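Local coordinates for YjbQ family protein (Sulfolobus solfataricus, PDB 1VPH), which is of unknown function but belongs to the YjbQ (UPF0047) family, assembles from three subunits and binds a potassium ion, at residues 28-34 and 127-133; 46-52 and 143-149; 53-59 and 137-143. All coordinates share one frame; numbering follows the deposited sequence.

Interaction 1: residues 28-34 and 127-133; sequences FELVDIT and NIFLVEL
The amide of N127 and the carboxylate of D32 meet at one end of this pairing. N127 ND2 donates to D32 OD2 over 2.9 Å, arriving on the syn side of that oxygen and close to the amide's own plane, although the two flat groups stand 81° apart. The other oxygen, D32 OD1, accepts twice, from T34 N, which defines an Asx turn, and from T34 OG1. That hydroxyl is itself an acceptor for I128 N, 2.7 Å from T34 OG1; its place beside the threonine's own backbone N (chi1 -46°) lets it serve both partners. I33 N then reaches I128 O over 2.8 Å, almost straight at 174°. Strands 29-32 and 127-132 run antiparallel, with E29-E132 and V31-L130 as hydrogen-bonded pairs, L30-V131 and D32-F129 as non-hydrogen-bonded ones; strand 60-65 completes this three-stranded sheet on the far side of 127-132. On the face of L30 and F129, L30 CD2 lies alongside V131 CG2 at 3.7 Å and also touches F129 CB. The F129 ring crosses D32 at a slant, its CD1 3.6 Å from D32 CA. At the other end, F28 CD2 packs against L133 CD2 at 3.5 Å, while L133 O stands over the centre of the F28 ring. M72 of helix 69-83 touches both L30 and F129, and H67 ND1 gives D32 OD2 its second bond. On the opposite face E29 CB and E132 CB lie 4.0 Å apart. Their carboxylates diverge: E29 OE1 turns to the backbone of A25 and R26, E132 to T24 OG1 and a salt bridge with R140.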
loop_
_atom_site.group_PDB
_atom_site.type_symbol
_atom_site.label_atom_id
_atom_site.label_comp_id
_atom_site.label_asym_id
_atom_site.label_seq_id
_atom_site.Cartn_x
_atom_site.Cartn_y
_atom_site.Cartn_z
ATOM N N PHE C 28 -4.729 12.455 -17.185
ATOM C CA PHE C 28 -3.670 11.796 -16.427
ATOM C C PHE C 28 -2.609 12.829 -15.988
ATOM O O PHE C 28 -2.069 13.578 -16.809
ATOM C CB PHE C 28 -2.946 10.743 -17.256
ATOM C CG PHE C 28 -3.763 9.506 -17.542
ATOM C CD1 PHE C 28 -4.622 9.471 -18.626
ATOM C CD2 PHE C 28 -3.674 8.398 -16.748
ATOM C CE1 PHE C 28 -5.372 8.342 -18.898
ATOM C CE2 PHE C 28 -4.430 7.264 -17.021
ATOM C CZ PHE C 28 -5.260 7.241 -18.092
ATOM N N GLU C 29 -2.305 12.868 -14.703
ATOM C CA GLU C 29 -1.391 13.864 -14.196
ATOM C C GLU C 29 -0.771 13.381 -12.891
ATOM O O GLU C 29 -1.420 12.671 -12.113
ATOM C CB GLU C 29 -2.181 15.133 -13.982
ATOM C CG GLU C 29 -1.380 16.370 -13.739
ATOM C CD GLU C 29 -2.298 17.595 -13.586
ATOM O OE1 GLU C 29 -2.841 18.027 -14.610
ATOM O OE2 GLU C 29 -2.500 18.118 -12.459
ATOM N N LEU C 30 0.508 13.695 -12.701
ATOM C CA LEU C 30 1.162 13.495 -11.399
ATOM C C LEU C 30 1.414 14.865 -10.830
ATOM O O LEU C 30 1.942 15.727 -11.539
ATOM C CB LEU C 30 2.509 12.804 -11.589
ATOM C CG LEU C 30 2.570 11.316 -11.850
ATOM C CD1 LEU C 30 4.038 10.929 -12.064
ATOM C CD2 LEU C 30 1.977 10.534 -10.710
ATOM N N VAL C 31 1.039 15.080 -9.573
ATOM C CA VAL C 31 1.279 16.379 -8.921
ATOM C C VAL C 31 2.110 16.162 -7.680
ATOM O O VAL C 31 1.703 15.419 -6.785
ATOM C CB VAL C 31 -0.053 17.068 -8.591
ATOM C CG1 VAL C 31 0.211 18.380 -7.902
ATOM C CG2 VAL C 31 -0.830 17.293 -9.937
ATOM N N ASP C 32 3.302 16.778 -7.653
ATOM C CA ASP C 32 4.239 16.625 -6.519
ATOM C C ASP C 32 3.729 17.403 -5.303
ATOM O O ASP C 32 3.497 18.609 -5.402
ATOM C CB ASP C 32 5.652 17.137 -6.897
ATOM C CG ASP C 32 6.726 16.605 -5.992
ATOM O OD1 ASP C 32 6.503 16.593 -4.738
ATOM O OD2 ASP C 32 7.798 16.164 -6.526
ATOM N N ILE C 33 3.521 16.717 -4.188
ATOM C CA ILE C 33 3.007 17.316 -2.966
ATOM C C ILE C 33 3.967 17.171 -1.816
ATOM O O ILE C 33 3.631 17.460 -0.664
ATOM C CB ILE C 33 1.622 16.765 -2.597
ATOM C CG1 ILE C 33 1.691 15.254 -2.313
ATOM C CG2 ILE C 33 0.671 17.093 -3.691
ATOM C CD1 ILE C 33 0.415 14.705 -1.656
ATOM N N THR C 34 5.190 16.755 -2.128
ATOM C CA THR C 34 6.185 16.445 -1.101
ATOM C C THR C 34 6.424 17.597 -0.109
ATOM O O THR C 34 6.378 17.386 1.109
ATOM C CB THR C 34 7.590 16.024 -1.698
ATOM O OG1 THR C 34 7.433 15.072 -2.757
ATOM C CG2 THR C 34 8.450 15.453 -0.594
ATOM N N ASN C 127 9.779 11.217 -3.815
ATOM C CA ASN C 127 8.861 12.345 -3.663
ATOM C C ASN C 127 7.454 11.775 -3.639
ATOM O O ASN C 127 7.207 10.665 -4.149
ATOM C CB ASN C 127 9.052 13.325 -4.824
ATOM C CG ASN C 127 10.299 14.205 -4.649
ATOM O OD1 ASN C 127 11.350 13.775 -4.146
ATOM N ND2 ASN C 127 10.157 15.453 -5.005
ATOM N N ILE C 128 6.532 12.554 -3.085
ATOM C CA ILE C 128 5.154 12.111 -2.906
ATOM C C ILE C 128 4.267 12.750 -3.968
ATOM O O ILE C 128 4.287 13.989 -4.149
ATOM C CB ILE C 128 4.634 12.518 -1.559
ATOM C CG1 ILE C 128 5.538 11.968 -0.443
ATOM C CG2 ILE C 128 3.228 12.004 -1.397
ATOM C CD1 ILE C 128 5.102 12.300 0.940
ATOM N N PHE C 129 3.478 11.923 -4.663
ATOM C CA PHE C 129 2.622 12.409 -5.754
ATOM C C PHE C 129 1.170 12.030 -5.603
ATOM O O PHE C 129 0.806 10.886 -5.285
ATOM C CB PHE C 129 3.079 11.868 -7.097
ATOM C CG PHE C 129 4.466 12.294 -7.523
ATOM C CD1 PHE C 129 4.665 13.467 -8.230
ATOM C CD2 PHE C 129 5.528 11.475 -7.272
ATOM C CE1 PHE C 129 5.930 13.819 -8.656
ATOM C CE2 PHE C 129 6.794 11.829 -7.658
ATOM C CZ PHE C 129 7.006 12.976 -8.333
ATOM N N LEU C 130 0.326 12.979 -5.898
ATOM C CA LEU C 130 -1.060 12.712 -6.230
ATOM C C LEU C 130 -1.110 12.206 -7.649
ATOM O O LEU C 130 -0.531 12.845 -8.586
ATOM C CB LEU C 130 -1.884 14.003 -6.129
ATOM C CG LEU C 130 -3.284 13.728 -6.693
ATOM C CD1 LEU C 130 -4.027 12.840 -5.705
ATOM C CD2 LEU C 130 -4.048 15.004 -6.957
ATOM N N VAL C 131 -1.751 11.060 -7.842
ATOM C CA VAL C 131 -1.897 10.502 -9.192
ATOM C C VAL C 131 -3.338 10.770 -9.616
ATOM O O VAL C 131 -4.273 10.287 -8.977
ATOM C CB VAL C 131 -1.606 8.947 -9.266
ATOM C CG1 VAL C 131 -1.590 8.495 -10.754
ATOM C CG2 VAL C 131 -0.349 8.540 -8.575
ATOM N N GLU C 132 -3.516 11.601 -10.646
ATOM C CA GLU C 132 -4.816 11.858 -11.219
ATOM C C GLU C 132 -4.989 10.974 -12.415
ATOM O O GLU C 132 -4.079 10.914 -13.271
ATOM C CB GLU C 132 -4.929 13.315 -11.711
ATOM C CG GLU C 132 -6.155 13.570 -12.556
ATOM C CD GLU C 132 -7.417 13.454 -11.706
ATOM O OE1 GLU C 132 -7.760 14.474 -11.097
ATOM O OE2 GLU C 132 -8.025 12.356 -11.626
ATOM N N LEU C 133 -6.100 10.250 -12.456
ATOM C CA LEU C 133 -6.407 9.363 -13.596
ATOM C C LEU C 133 -7.689 9.690 -14.309
ATOM O O LEU C 133 -7.971 9.077 -15.358
ATOM C CB LEU C 133 -6.453 7.867 -13.177
ATOM C CG LEU C 133 -5.191 7.235 -12.576
ATOM C CD1 LEU C 133 -5.309 5.720 -12.443
ATOM C CD2 LEU C 133 -3.934 7.601 -13.397
#

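Interaction 2: residues 46-52 and 143-149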
loop_
_atom_site.group_PDB
_atom_site.type_symbol
_atom_site.label_atom_id
_atom_site.label_comp_id
_atom_site.label_asym_id
_atom_site.label_seq_id
_atom_site.Cartn_x
_atom_site.Cartn_y
_atom_site.Cartn_z
ATOM N N ILE C 46 4.941 16.853 16.002
ATOM C CA ILE C 46 5.173 15.452 16.369
ATOM C C ILE C 46 6.598 15.126 15.894
ATOM O O ILE C 46 6.981 15.521 14.787
ATOM C CB ILE C 46 4.053 14.528 15.768
ATOM C CG1 ILE C 46 2.706 14.819 16.447
ATOM C CG2 ILE C 46 4.382 13.038 15.957
ATOM C CD1 ILE C 46 1.517 14.180 15.828
ATOM N N LYS C 47 7.375 14.454 16.732
ATOM C CA LYS C 47 8.770 14.110 16.406
ATOM C C LYS C 47 8.913 12.694 15.871
ATOM O O LYS C 47 9.758 12.439 15.038
ATOM C CB LYS C 47 9.679 14.312 17.625
ATOM C CG LYS C 47 9.604 15.710 18.203
ATOM C CD LYS C 47 9.945 16.834 17.221
ATOM C CE LYS C 47 9.935 18.228 17.922
ATOM N NZ LYS C 47 10.184 19.281 16.938
ATOM N N ASN C 48 8.157 11.760 16.439
ATOM C CA ASN C 48 8.328 10.343 16.136
ATOM C C ASN C 48 6.977 9.711 15.962
ATOM O O ASN C 48 6.146 9.745 16.854
ATOM C CB ASN C 48 9.071 9.681 17.283
ATOM C CG ASN C 48 10.400 10.289 17.496
ATOM O OD1 ASN C 48 11.156 10.461 16.521
ATOM N ND2 ASN C 48 10.694 10.706 18.755
ATOM N N GLY C 49 6.725 9.167 14.768
ATOM C CA GLY C 49 5.434 8.601 14.500
ATOM C C GLY C 49 5.324 8.206 13.048
ATOM O O GLY C 49 6.321 7.767 12.438
ATOM N N ILE C 50 4.129 8.366 12.511
ATOM C CA ILE C 50 3.869 8.039 11.137
ATOM C C ILE C 50 3.134 9.180 10.461
ATOM O O ILE C 50 2.499 10.015 11.112
ATOM C CB ILE C 50 3.072 6.720 10.962
ATOM C CG1 ILE C 50 1.746 6.768 11.708
ATOM C CG2 ILE C 50 3.894 5.526 11.479
ATOM C CD1 ILE C 50 0.768 5.705 11.279
ATOM N N CYS C 51 3.257 9.231 9.138
ATOM C CA CYS C 51 2.534 10.211 8.361
ATOM C C CYS C 51 1.757 9.402 7.298
ATOM O O CYS C 51 2.378 8.710 6.455
ATOM C CB CYS C 51 3.474 11.197 7.735
ATOM S SG CYS C 51 2.689 12.302 6.546
ATOM N N LEU C 52 0.432 9.473 7.392
ATOM C CA LEU C 52 -0.500 8.936 6.438
ATOM C C LEU C 52 -0.903 10.012 5.435
ATOM O O LEU C 52 -1.385 11.068 5.807
ATOM C CB LEU C 52 -1.774 8.444 7.165
ATOM C CG LEU C 52 -2.932 7.906 6.315
ATOM C CD1 LEU C 52 -2.532 6.631 5.510
ATOM C CD2 LEU C 52 -4.206 7.601 7.127
ATOM N N THR C 143 -5.803 14.061 2.422
ATOM C CA THR C 143 -5.674 14.171 3.866
ATOM C C THR C 143 -4.278 13.823 4.258
ATOM O O THR C 143 -3.731 12.812 3.789
ATOM C CB THR C 143 -6.622 13.153 4.543
ATOM O OG1 THR C 143 -7.954 13.497 4.146
ATOM C CG2 THR C 143 -6.504 13.188 6.055
ATOM N N VAL C 144 -3.710 14.622 5.162
ATOM C CA VAL C 144 -2.410 14.326 5.713
ATOM C C VAL C 144 -2.624 14.168 7.195
ATOM O O VAL C 144 -3.033 15.089 7.839
ATOM C CB VAL C 144 -1.394 15.428 5.425
ATOM C CG1 VAL C 144 -0.022 15.118 6.002
ATOM C CG2 VAL C 144 -1.291 15.705 3.882
ATOM N N GLU C 145 -2.296 13.000 7.719
ATOM C CA GLU C 145 -2.444 12.755 9.153
ATOM C C GLU C 145 -1.103 12.362 9.758
ATOM O O GLU C 145 -0.449 11.444 9.271
ATOM C CB GLU C 145 -3.463 11.659 9.338
ATOM C CG GLU C 145 -3.857 11.423 10.785
ATOM C CD GLU C 145 -4.819 10.238 10.960
ATOM O OE1 GLU C 145 -5.305 9.659 9.950
ATOM O OE2 GLU C 145 -5.131 9.899 12.127
ATOM N N ILE C 146 -0.692 13.053 10.815
ATOM C CA ILE C 146 0.503 12.680 11.553
ATOM C C ILE C 146 0.047 12.105 12.896
ATOM O O ILE C 146 -0.818 12.646 13.549
ATOM C CB ILE C 146 1.500 13.853 11.756
ATOM C CG1 ILE C 146 1.905 14.449 10.379
ATOM C CG2 ILE C 146 2.764 13.328 12.355
ATOM C CD1 ILE C 146 1.059 15.546 9.938
ATOM N N LEU C 147 0.628 10.980 13.273
ATOM C CA LEU C 147 0.246 10.307 14.523
ATOM C C LEU C 147 1.519 9.873 15.229
ATOM O O LEU C 147 2.385 9.306 14.584
ATOM C CB LEU C 147 -0.677 9.152 14.159
ATOM C CG LEU C 147 -1.525 8.381 15.178
ATOM C CD1 LEU C 147 -2.877 8.076 14.630
ATOM C CD2 LEU C 147 -0.837 7.067 15.567
ATOM N N GLY C 148 1.675 10.194 16.520
ATOM C CA GLY C 148 2.899 9.882 17.246
ATOM C C GLY C 148 3.098 10.744 18.474
ATOM O O GLY C 148 2.120 11.215 19.050
ATOM N N GLU C 149 4.359 10.944 18.856
ATOM C CA GLU C 149 4.764 11.748 20.057
ATOM C C GLU C 149 5.617 12.929 19.555
ATOM O O GLU C 149 6.481 12.759 18.681
ATOM C CB GLU C 149 5.600 10.871 21.065
ATOM C CG GLU C 149 7.079 10.557 20.575
ATOM C CD GLU C 149 7.908 9.527 21.417
ATOM O OE1 GLU C 149 7.359 9.035 22.441
ATOM O OE2 GLU C 149 9.117 9.241 21.041
ATOM O OXT GLU C 149 5.533 14.088 19.999
#
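The side-chain amide of N48 and the carboxylate of E149 cross obliquely: N48 ND2 donates to the anti lone pair of E149 OE2 over 3.1 Å, the acceptor lying 20° out of the amide plane and the two planes 65° apart. N48 OD1 is taken by E117 N. At the C-terminal E149, chi1 of 73° sets CG between the backbone N and carbonyl carbon, from where the extended chain reaches N48. With the carboxylate cut back to an alanine here, N48 ND2 is likely to lose this acceptor and its amide to be less firmly held. E149 O accepts from K47 N at 2.7 Å and from N48 N at 3.0 Å, two residues facing one: a classic beta bulge. Next to it G49 and G148 bring their CA atoms within 4.0 Å, where a side chain on either would clash with the opposite strand. Beyond, I50 and L52 pair by hydrogen bonds with L147 and E145. I46 CD1 slides past I146 CG2 at 3.8 Å, and C51 SG touches V144 CG1. Helix 34-44 packs on C51, V144 and I146, strands 14-24 and 110-116 flank the pair, and L147 meets its counterparts in both neighbouring subunits.

Interaction 3: residues 53-59 and 137-143. With PO4 (phosphate ion), chain L.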
loop_
_atom_site.group_PDB
_atom_site.type_symbol
_atom_site.label_atom_id
_atom_site.label_comp_id
_atom_site.label_asym_id
_atom_site.label_seq_id
_atom_site.Cartn_x
_atom_site.Cartn_y
_atom_site.Cartn_z
ATOM N N ILE C 53 -0.728 9.718 4.148
ATOM C CA ILE C 53 -1.148 10.596 3.072
ATOM C C ILE C 53 -2.190 9.833 2.264
ATOM O O ILE C 53 -1.869 8.785 1.676
ATOM C CB ILE C 53 0.059 10.913 2.151
ATOM C CG1 ILE C 53 1.213 11.511 2.955
ATOM C CG2 ILE C 53 -0.365 11.829 1.008
ATOM C CD1 ILE C 53 2.375 10.581 3.136
ATOM N N PHE C 54 -3.412 10.339 2.245
ATOM C CA PHE C 54 -4.623 9.566 1.868
ATOM C C PHE C 54 -5.544 10.408 0.990
ATOM O O PHE C 54 -5.780 11.578 1.288
ATOM C CB PHE C 54 -5.334 9.087 3.130
ATOM C CG PHE C 54 -6.650 8.383 2.885
ATOM C CD1 PHE C 54 -6.720 6.999 2.684
ATOM C CD2 PHE C 54 -7.839 9.099 2.847
ATOM C CE1 PHE C 54 -7.949 6.394 2.444
ATOM C CE2 PHE C 54 -9.073 8.459 2.595
ATOM C CZ PHE C 54 -9.108 7.115 2.419
ATOM N N VAL C 55 -6.018 9.810 -0.107
ATOM C CA VAL C 55 -7.068 10.441 -0.933
ATOM C C VAL C 55 -8.362 9.668 -0.780
ATOM O O VAL C 55 -8.453 8.437 -0.936
ATOM C CB VAL C 55 -6.714 10.573 -2.404
ATOM C CG1 VAL C 55 -5.503 11.405 -2.571
ATOM C CG2 VAL C 55 -6.472 9.267 -3.012
ATOM N N ALA C 56 -9.398 10.409 -0.501
ATOM C CA ALA C 56 -10.745 9.854 -0.393
ATOM C C ALA C 56 -11.452 9.861 -1.756
ATOM O O ALA C 56 -12.534 10.461 -1.901
ATOM C CB ALA C 56 -11.562 10.661 0.594
ATOM N N HIS C 57 -10.800 9.324 -2.764
ATOM C CA HIS C 57 -11.231 9.435 -4.142
ATOM C C HIS C 57 -11.007 8.057 -4.713
ATOM O O HIS C 57 -10.063 7.381 -4.327
ATOM C CB HIS C 57 -10.334 10.426 -4.903
ATOM C CG HIS C 57 -10.439 11.851 -4.470
ATOM N ND1 HIS C 57 -11.577 12.598 -4.648
ATOM C CD2 HIS C 57 -9.515 12.690 -3.934
ATOM C CE1 HIS C 57 -11.363 13.830 -4.219
ATOM N NE2 HIS C 57 -10.115 13.915 -3.792
ATOM N N SER C 58 -11.870 7.616 -5.619
ATOM C CA SER C 58 -11.716 6.299 -6.194
ATOM C C SER C 58 -11.066 6.331 -7.594
ATOM O O SER C 58 -10.814 5.249 -8.173
ATOM C CB SER C 58 -13.092 5.649 -6.232
ATOM O OG SER C 58 -13.891 6.312 -7.209
ATOM N N THR C 59 -10.743 7.518 -8.114
ATOM C CA THR C 59 -10.115 7.641 -9.436
ATOM C C THR C 59 -8.811 8.458 -9.384
ATOM O O THR C 59 -8.288 8.932 -10.395
ATOM C CB THR C 59 -11.121 8.246 -10.428
ATOM O OG1 THR C 59 -11.458 9.557 -10.029
ATOM C CG2 THR C 59 -12.352 7.371 -10.515
ATOM N N ARG C 137 -10.081 17.719 -12.631
ATOM C CA ARG C 137 -10.963 17.779 -11.471
ATOM C C ARG C 137 -10.604 19.060 -10.770
ATOM O O ARG C 137 -9.409 19.341 -10.640
ATOM C CB ARG C 137 -10.664 16.631 -10.514
ATOM C CG ARG C 137 -11.023 15.230 -11.021
ATOM C CD ARG C 137 -12.417 15.100 -11.490
ATOM N NE ARG C 137 -12.766 13.698 -11.656
ATOM C CZ ARG C 137 -13.301 12.936 -10.704
ATOM N NH1 ARG C 137 -13.588 13.425 -9.507
ATOM N NH2 ARG C 137 -13.555 11.668 -10.954
ATOM N N SER C 138 -11.622 19.798 -10.311
ATOM C CA SER C 138 -11.422 21.085 -9.638
ATOM C C SER C 138 -10.884 20.929 -8.226
ATOM O O SER C 138 -10.135 21.777 -7.768
ATOM C CB SER C 138 -12.721 21.919 -9.624
ATOM N N GLU C 139 -11.273 19.862 -7.535
ATOM C CA GLU C 139 -10.862 19.674 -6.147
ATOM C C GLU C 139 -10.565 18.207 -5.847
ATOM O O GLU C 139 -11.459 17.386 -5.600
ATOM C CB GLU C 139 -11.895 20.267 -5.157
ATOM C CG GLU C 139 -11.535 20.087 -3.666
ATOM C CD GLU C 139 -12.559 20.656 -2.673
ATOM O OE1 GLU C 139 -13.606 21.231 -3.067
ATOM O OE2 GLU C 139 -12.278 20.525 -1.464
ATOM N N ARG C 140 -9.288 17.893 -5.887
ATOM C CA ARG C 140 -8.798 16.639 -5.288
ATOM C C ARG C 140 -8.336 16.963 -3.890
ATOM O O ARG C 140 -7.568 17.917 -3.705
ATOM C CB ARG C 140 -7.643 16.070 -6.078
ATOM C CG ARG C 140 -8.004 15.588 -7.465
ATOM C CD ARG C 140 -9.137 14.593 -7.409
ATOM N NE ARG C 140 -9.144 13.705 -8.579
ATOM C CZ ARG C 140 -9.984 12.695 -8.728
ATOM N NH1 ARG C 140 -10.870 12.451 -7.788
ATOM N NH2 ARG C 140 -9.903 11.907 -9.831
ATOM N N HIS C 141 -8.858 16.217 -2.922
ATOM C CA HIS C 141 -8.582 16.429 -1.522
ATOM C C HIS C 141 -7.659 15.304 -1.031
ATOM O O HIS C 141 -7.986 14.129 -1.094
ATOM C CB HIS C 141 -9.852 16.431 -0.734
ATOM C CG HIS C 141 -9.639 16.601 0.739
ATOM N ND1 HIS C 141 -10.585 16.231 1.666
ATOM C CD2 HIS C 141 -8.583 17.064 1.444
ATOM C CE1 HIS C 141 -10.122 16.461 2.883
ATOM N NE2 HIS C 141 -8.908 16.963 2.777
ATOM N N ILE C 142 -6.495 15.707 -0.534
ATOM C CA ILE C 142 -5.562 14.799 0.109
ATOM C C ILE C 142 -5.558 15.087 1.624
ATOM O O ILE C 142 -5.354 16.231 2.047
ATOM C CB ILE C 142 -4.129 15.025 -0.398
ATOM C CG1 ILE C 142 -4.026 14.838 -1.934
ATOM C CG2 ILE C 142 -3.143 14.053 0.264
ATOM C CD1 ILE C 142 -3.317 15.953 -2.642
ATOM N N THR C 143 -5.803 14.061 2.422
ATOM C CA THR C 143 -5.674 14.171 3.866
ATOM C C THR C 143 -4.278 13.823 4.258
ATOM O O THR C 143 -3.731 12.812 3.789
ATOM C CB THR C 143 -6.622 13.153 4.543
ATOM O OG1 THR C 143 -7.954 13.497 4.146
ATOM C CG2 THR C 143 -6.504 13.188 6.055
HETATM P P PO4 L . -13.798 10.114 -7.097
HETATM O O1 PO4 L . -14.593 10.580 -8.248
HETATM O O2 PO4 L . -14.415 8.869 -6.459
HETATM O O3 PO4 L . -13.826 11.127 -5.972
HETATM O O4 PO4 L . -12.329 10.023 -7.427
HETATM O O HOH W 1 -9.088 12.975 1.681
#
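A phosphate-binding pocket forms where antiparallel strands 49-55 and 137-148 of the five-stranded sheet part company. The ion probably came from the crystallisation liquor, so it reveals an anion site without naming a natural ligand. F54 and T143 make a firm hydrogen-bonded pair, F54 N to T143 O and T143 N to F54 O; past it the chain bends through an inverse gamma turn centred on A56, and H57 swings across to the other strand. Its ring bridges two partners at the edge: H57 NE2 accepts from H141 N at 2.8 Å, only 4° out of the ring plane, and H57 ND1 donates to phosphate O3 at 3.0 Å. These two bonds fix the rotation of the imidazole, and R140 CD sits over its face in a CH-pi contact, 3.9 Å from the H57 ring centroid and 11° off the normal. The R140 guanidinium is steeply turned against that ring; R140 NH1 reaches phosphate O4 at 2.9 Å, while R140 NH2 donates in plane to T59 OG1 at 2.8 Å. T59 OG1 passes its own bond on to phosphate O4. R137 grips phosphate O1 with both NH1 and NH2, and D134 forms a salt bridge with its NH2. S58 holds phosphate O2 by backbone N and by OG, the latter 2.7 Å from O2. The potassium ion, bound by H91, D95, N97 and H101, lies about 5 Å from the T59 side chain, and W125 and N65 of the second subunit border S58. Nearer the F54-T143 pair, a water sits 2.8 Å from T143 OG1, donates to H141 O and accepts weakly from A56 N.

In the fold
From the N terminus, the chain lays down 28-34, passes helix 34-44, and enters strand 49-55, which supplies the first halves of interactions 2 and 3. Interaction 1 closes when 127-133 comes in as the central strand between 29-32 and 60-65. The next strand, 137-148, then closes interaction 3 and finally interaction 2, so 3 is nested inside 2 and interaction 1 crosses both. Interactions 2 and 3 run along one strand pair of the five-stranded sheet and share T143, and both touch the second subunit. Interactions 1 and 3 join the two sheets directly, through a probable hydrogen bond from L133 N to T59 O as well as the E132-R140 pair.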